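Local coordinates for COG0778: Nitroreductase (Streptococcus pneumoniae, PDB 2B67), which binds flavin mononucleotide and, as a member of the nitroreductase family, probably catalyses flavin-dependent reduction of its substrates with a reduced nicotinamide cofactor, at residues F50-E55 with V77-F82; N154-F159 with L179-Y184. All coordinates share one frame; numbering follows the deposited sequence.

Following the chain from the N terminus, strand 48-53 comes first, and contact 1 closes the loop that leads from it through helices 57-61 and 68-74 back to strand 77-84. The chain then runs through three helices, the last being the long helix 124-148, before strand 152-156 and helix 161-168 lead to strand 174-183, where contact 2 closes. The two loops thus follow in series, yet their inner strands, 77-84 and 174-183, are neighbours, joined where Val77 O lies 2.7 Å from Val182 N. Together the contacts span the four-stranded antiparallel sheet, from the strand continued by the second subunit to the one beside FMN.

Contact 1: residues F50-E55 with V77-F82; sequences FVVVRE and VTIALF
Val51 and Ala80 form a hydrogen-bonded pair at the middle of an antiparallel strand pairing in the alpha-beta nitroreductase fold, formed by the outermost strand of the sheet within this chain and its neighbour. Their two backbone bonds, Val51 N to Ala80 O at 2.9 Å and Ala80 N to Val51 O at 2.8 Å, are followed by a second such pair, Val53 with Thr78. There Thr78 N donates to Val53 O over a longer 3.3 Å.

Apolar packing divides between the two faces. On one, Phe50 and Leu81 run side by side, and Leu81 CD1 sits over one face of the Phe50 ring, 4.0 Å from its centroid, in a CH-pi contact. Ile79 CG2 meets the same ring at its edge, 3.9 Å from CD2. Helix 124-148 packs over Phe50 and Leu81. The other face brings Val51 CG2 obliquely to the Phe82 ring, 3.6 Å from CE1.

Along the side of strand 48-53 away from 77-84, Phe50, Val51 and Val52 pair in parallel with a strand of the second subunit, so the sheet continues across the dimer interface.

At the strand end a charged group meets an apolar one. The Arg54 chain, extended from CG to NE, delivers a guanidinium whose NH2 hydrogen-bonds to Val24 O, and Val77 CG2 lies over one face of this group, 3.5 Å from Arg54 CZ.

Contact 2: residues N154-F159 with L179-Y184; sequences NIILGF and LITVGY
Leu179 lays its branch point over the centre of the Phe159 ring, with CG 3.7 Å from the ring centroid and only 9° off the normal, a CH-pi contact. Its two methyls spread over different parts of the ring: CD1 is nearest CG of Phe159, whereas CD2 faces CE2. The CB of Phe159, beyond the end of its strand, already points toward 179-184, and with CG between the backbone N and the carbonyl carbon (chi1 64°) the ring lies flat against Leu179. On its other flank Leu179 touches Thr78 and Ala80 of strand 77-84.

Backbone bonds knit the strands into an antiparallel pair. Ile156 and Leu179 exchange two, the shorter being Ile156 N to Leu179 O at 2.7 Å. Farther along, Thr181 N donates to Asn154 O at 2.9 Å, and Asn154 N returns a longer bond to Thr181 O. The Thr181 hydroxyl, swung between its backbone N and carbonyl carbon, adds a weak second acceptor for Asn154 N at 3.3 Å, so the backbone N-H of Asn154 is divided between a main-chain oxygen and, weakly, a hydroxyl. The same rotation sends Thr181 CG2 to Ile156 CD1, 3.7 Å away, the two side chains meeting at about a right angle beneath helix 68-74.

Ile155 and Ile180 occupy the opposite face, lying side by side with CG1 of Ile155 3.9 Å from CD1 of Ile180. Both pack on Val143 of helix 124-148, and Ile155 also touches Pro40 of the second subunit. Just past the strand, Gly158 centres an inverse gamma turn and its N hydrogen-bonds to FMN O4, and Leu157 N makes a weak hydrogen bond to the same O4. Strand 152-156 and the turn after it thus form one wall of the FMN pocket, set at the subunit interface as in other nitroreductase-family flavoproteins.

Contact 1: residues F50-E55 with V77-F82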
loop_
_atom_site.group_PDB
_atom_site.type_symbol
_atom_site.label_atom_id
_atom_site.label_comp_id
_atom_site.label_asym_id
_atom_site.label_seq_id
_atom_site.Cartn_x
_atom_site.Cartn_y
_atom_site.Cartn_z
ATOM N N PHE A 50 5.905 9.270 10.136
ATOM C CA PHE A 50 6.435 8.067 10.805
ATOM C C PHE A 50 6.840 8.393 12.241
ATOM O O PHE A 50 7.757 9.212 12.503
ATOM C CB PHE A 50 7.628 7.505 10.020
ATOM C CG PHE A 50 7.273 7.038 8.636
ATOM C CD1 PHE A 50 7.104 7.960 7.591
ATOM C CD2 PHE A 50 7.078 5.670 8.384
ATOM C CE1 PHE A 50 6.739 7.521 6.305
ATOM C CE2 PHE A 50 6.757 5.216 7.118
ATOM C CZ PHE A 50 6.576 6.130 6.075
ATOM N N VAL A 51 6.148 7.780 13.185
ATOM C CA VAL A 51 6.476 8.007 14.579
ATOM C C VAL A 51 7.252 6.790 15.101
ATOM O O VAL A 51 6.672 5.719 15.301
ATOM C CB VAL A 51 5.215 8.337 15.427
ATOM C CG1 VAL A 51 5.625 8.604 16.861
ATOM C CG2 VAL A 51 4.488 9.587 14.854
ATOM N N VAL A 52 8.570 6.960 15.269
ATOM C CA VAL A 52 9.435 5.889 15.743
ATOM C C VAL A 52 9.414 5.792 17.276
ATOM O O VAL A 52 9.946 6.657 17.990
ATOM C CB VAL A 52 10.869 6.049 15.191
ATOM C CG1 VAL A 52 11.766 4.965 15.689
ATOM C CG2 VAL A 52 10.834 6.064 13.656
ATOM N N VAL A 53 8.802 4.739 17.776
ATOM C CA VAL A 53 8.580 4.623 19.211
ATOM C C VAL A 53 9.639 3.731 19.838
ATOM O O VAL A 53 9.707 2.525 19.541
ATOM C CB VAL A 53 7.164 4.121 19.519
ATOM C CG1 VAL A 53 6.912 4.047 21.035
ATOM C CG2 VAL A 53 6.133 5.064 18.820
ATOM N N ARG A 54 10.448 4.349 20.701
ATOM C CA ARG A 54 11.510 3.671 21.438
ATOM C C ARG A 54 11.337 3.895 22.936
ATOM O O ARG A 54 11.852 3.130 23.733
ATOM C CB ARG A 54 12.908 4.180 21.020
ATOM C CG ARG A 54 13.391 3.601 19.728
ATOM C CD ARG A 54 14.827 4.096 19.354
ATOM N NE ARG A 54 15.180 3.646 17.998
ATOM C CZ ARG A 54 15.712 2.452 17.686
ATOM N NH1 ARG A 54 15.957 2.189 16.414
ATOM N NH2 ARG A 54 15.996 1.525 18.614
ATOM N N GLU A 55 10.638 4.961 23.301
ATOM C CA GLU A 55 10.421 5.285 24.692
ATOM C C GLU A 55 9.027 4.958 25.207
ATOM O O GLU A 55 8.919 4.503 26.338
ATOM C CB GLU A 55 10.770 6.747 24.997
ATOM C CG GLU A 55 12.044 6.877 25.805
ATOM C CD GLU A 55 13.246 7.159 24.940
ATOM O OE1 GLU A 55 14.029 6.209 24.666
ATOM O OE2 GLU A 55 13.396 8.344 24.529
ATOM N N VAL A 77 11.216 -1.790 18.694
ATOM C CA VAL A 77 10.741 -0.575 18.045
ATOM C C VAL A 77 9.353 -0.839 17.495
ATOM O O VAL A 77 9.093 -1.927 16.993
ATOM C CB VAL A 77 11.677 -0.147 16.862
ATOM C CG1 VAL A 77 11.111 1.076 16.101
ATOM C CG2 VAL A 77 13.057 0.128 17.357
ATOM N N THR A 78 8.492 0.175 17.573
ATOM C CA THR A 78 7.221 0.203 16.861
ATOM C C THR A 78 7.123 1.540 16.138
ATOM O O THR A 78 7.427 2.591 16.690
ATOM C CB THR A 78 5.992 0.028 17.776
ATOM O OG1 THR A 78 6.032 -1.265 18.383
ATOM C CG2 THR A 78 4.649 0.174 16.953
ATOM N N ILE A 79 6.727 1.474 14.879
ATOM C CA ILE A 79 6.616 2.660 14.058
ATOM C C ILE A 79 5.145 2.839 13.913
ATOM O O ILE A 79 4.479 1.960 13.352
ATOM C CB ILE A 79 7.275 2.470 12.667
ATOM C CG1 ILE A 79 8.787 2.317 12.816
ATOM C CG2 ILE A 79 6.964 3.669 11.785
ATOM C CD1 ILE A 79 9.496 1.680 11.622
ATOM N N ALA A 80 4.622 3.926 14.469
ATOM C CA ALA A 80 3.247 4.298 14.218
ATOM C C ALA A 80 3.165 5.117 12.937
ATOM O O ALA A 80 3.723 6.199 12.869
ATOM C CB ALA A 80 2.678 5.089 15.408
ATOM N N LEU A 81 2.480 4.594 11.918
ATOM C CA LEU A 81 2.321 5.295 10.646
ATOM C C LEU A 81 1.050 6.120 10.715
ATOM O O LEU A 81 -0.046 5.567 10.900
ATOM C CB LEU A 81 2.236 4.313 9.463
ATOM C CG LEU A 81 1.903 4.857 8.067
ATOM C CD1 LEU A 81 2.935 5.912 7.613
ATOM C CD2 LEU A 81 1.911 3.719 7.068
ATOM N N PHE A 82 1.205 7.437 10.570
ATOM C CA PHE A 82 0.068 8.389 10.559
ATOM C C PHE A 82 -0.095 8.953 9.140
ATOM O O PHE A 82 0.867 9.000 8.348
ATOM C CB PHE A 82 0.327 9.596 11.500
ATOM C CG PHE A 82 0.241 9.269 12.978
ATOM C CD1 PHE A 82 1.262 8.559 13.607
ATOM C CD2 PHE A 82 -0.871 9.653 13.726
ATOM C CE1 PHE A 82 1.177 8.259 14.953
ATOM C CE2 PHE A 82 -0.956 9.370 15.075
ATOM C CZ PHE A 82 0.074 8.665 15.694
#

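Contact 2: residues N154-F159 with L179-Y184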
loop_
_atom_site.group_PDB
_atom_site.type_symbol
_atom_site.label_atom_id
_atom_site.label_comp_id
_atom_site.label_asym_id
_atom_site.label_seq_id
_atom_site.Cartn_x
_atom_site.Cartn_y
_atom_site.Cartn_z
ATOM N N ASN A 154 6.021 -6.600 11.692
ATOM C CA ASN A 154 4.642 -7.009 11.454
ATOM C C ASN A 154 3.766 -5.752 11.374
ATOM O O ASN A 154 3.991 -4.813 12.134
ATOM C CB ASN A 154 4.167 -7.921 12.577
ATOM C CG ASN A 154 2.883 -8.626 12.261
ATOM O OD1 ASN A 154 2.124 -8.959 13.158
ATOM N ND2 ASN A 154 2.631 -8.872 10.988
ATOM N N ILE A 155 2.773 -5.739 10.473
ATOM C CA ILE A 155 1.841 -4.616 10.326
ATOM C C ILE A 155 0.622 -4.980 11.195
ATOM O O ILE A 155 0.076 -6.090 11.074
ATOM C CB ILE A 155 1.445 -4.452 8.823
ATOM C CG1 ILE A 155 2.655 -4.003 7.997
ATOM C CG2 ILE A 155 0.303 -3.461 8.627
ATOM C CD1 ILE A 155 2.545 -4.244 6.509
ATOM N N ILE A 156 0.232 -4.078 12.092
ATOM C CA ILE A 156 -0.835 -4.330 13.044
ATOM C C ILE A 156 -1.887 -3.269 12.805
ATOM O O ILE A 156 -1.599 -2.063 12.798
ATOM C CB ILE A 156 -0.318 -4.252 14.540
ATOM C CG1 ILE A 156 0.597 -5.437 14.853
ATOM C CG2 ILE A 156 -1.448 -4.174 15.533
ATOM C CD1 ILE A 156 1.427 -5.206 16.149
ATOM N N LEU A 157 -3.098 -3.742 12.580
ATOM C CA LEU A 157 -4.252 -2.902 12.457
ATOM C C LEU A 157 -5.162 -3.019 13.690
ATOM O O LEU A 157 -6.000 -2.146 13.940
ATOM C CB LEU A 157 -4.999 -3.328 11.192
ATOM C CG LEU A 157 -6.112 -2.457 10.623
ATOM C CD1 LEU A 157 -5.771 -0.966 10.708
ATOM C CD2 LEU A 157 -6.392 -2.884 9.186
ATOM N N GLY A 158 -5.000 -4.086 14.472
ATOM C CA GLY A 158 -5.818 -4.281 15.698
ATOM C C GLY A 158 -5.325 -3.505 16.926
ATOM O O GLY A 158 -4.623 -4.060 17.815
ATOM N N PHE A 159 -5.680 -2.215 16.968
ATOM C CA PHE A 159 -5.333 -1.329 18.055
ATOM C C PHE A 159 -6.365 -0.215 18.096
ATOM O O PHE A 159 -7.127 -0.018 17.128
ATOM C CB PHE A 159 -3.896 -0.753 17.926
ATOM C CG PHE A 159 -3.697 0.123 16.726
ATOM C CD1 PHE A 159 -3.434 -0.428 15.473
ATOM C CD2 PHE A 159 -3.761 1.507 16.840
ATOM C CE1 PHE A 159 -3.228 0.416 14.338
ATOM C CE2 PHE A 159 -3.553 2.329 15.729
ATOM C CZ PHE A 159 -3.291 1.781 14.483
ATOM N N LEU A 179 0.263 0.192 13.100
ATOM C CA LEU A 179 1.464 0.050 13.918
ATOM C C LEU A 179 2.322 -1.010 13.236
ATOM O O LEU A 179 1.829 -2.076 12.889
ATOM C CB LEU A 179 1.141 -0.389 15.372
ATOM C CG LEU A 179 0.147 0.464 16.181
ATOM C CD1 LEU A 179 0.047 -0.059 17.635
ATOM C CD2 LEU A 179 0.521 1.984 16.167
ATOM N N ILE A 180 3.595 -0.712 13.050
ATOM C CA ILE A 180 4.537 -1.640 12.442
ATOM C C ILE A 180 5.548 -1.960 13.508
ATOM O O ILE A 180 6.375 -1.091 13.839
ATOM C CB ILE A 180 5.374 -1.001 11.291
ATOM C CG1 ILE A 180 4.557 -0.022 10.434
ATOM C CG2 ILE A 180 6.104 -2.093 10.506
ATOM C CD1 ILE A 180 3.891 -0.585 9.325
ATOM N N THR A 181 5.508 -3.178 14.032
ATOM C CA THR A 181 6.539 -3.596 14.976
ATOM C C THR A 181 7.825 -3.916 14.241
ATOM O O THR A 181 7.799 -4.413 13.120
ATOM C CB THR A 181 6.113 -4.809 15.785
ATOM O OG1 THR A 181 5.682 -5.848 14.888
ATOM C CG2 THR A 181 4.956 -4.398 16.783
ATOM N N VAL A 182 8.951 -3.630 14.882
ATOM C CA VAL A 182 10.253 -3.786 14.220
ATOM C C VAL A 182 11.216 -4.509 15.134
ATOM O O VAL A 182 11.354 -4.156 16.307
ATOM C CB VAL A 182 10.831 -2.436 13.764
ATOM C CG1 VAL A 182 12.102 -2.677 12.941
ATOM C CG2 VAL A 182 9.783 -1.691 12.878
ATOM N N GLY A 183 11.832 -5.558 14.614
ATOM C CA GLY A 183 12.790 -6.305 15.401
ATOM C C GLY A 183 13.309 -7.505 14.672
ATOM O O GLY A 183 12.826 -7.875 13.597
ATOM N N TYR A 184 14.300 -8.145 15.275
ATOM C CA TYR A 184 14.829 -9.381 14.734
ATOM C C TYR A 184 14.002 -10.540 15.236
ATOM O O TYR A 184 13.549 -10.531 16.385
ATOM C CB TYR A 184 16.292 -9.509 15.138
ATOM C CG TYR A 184 17.128 -8.429 14.519
ATOM C CD1 TYR A 184 17.383 -7.239 15.201
ATOM C CD2 TYR A 184 17.647 -8.583 13.230
ATOM C CE1 TYR A 184 18.181 -6.241 14.624
ATOM C CE2 TYR A 184 18.431 -7.594 12.652
ATOM C CZ TYR A 184 18.691 -6.427 13.349
ATOM O OH TYR A 184 19.459 -5.432 12.770
#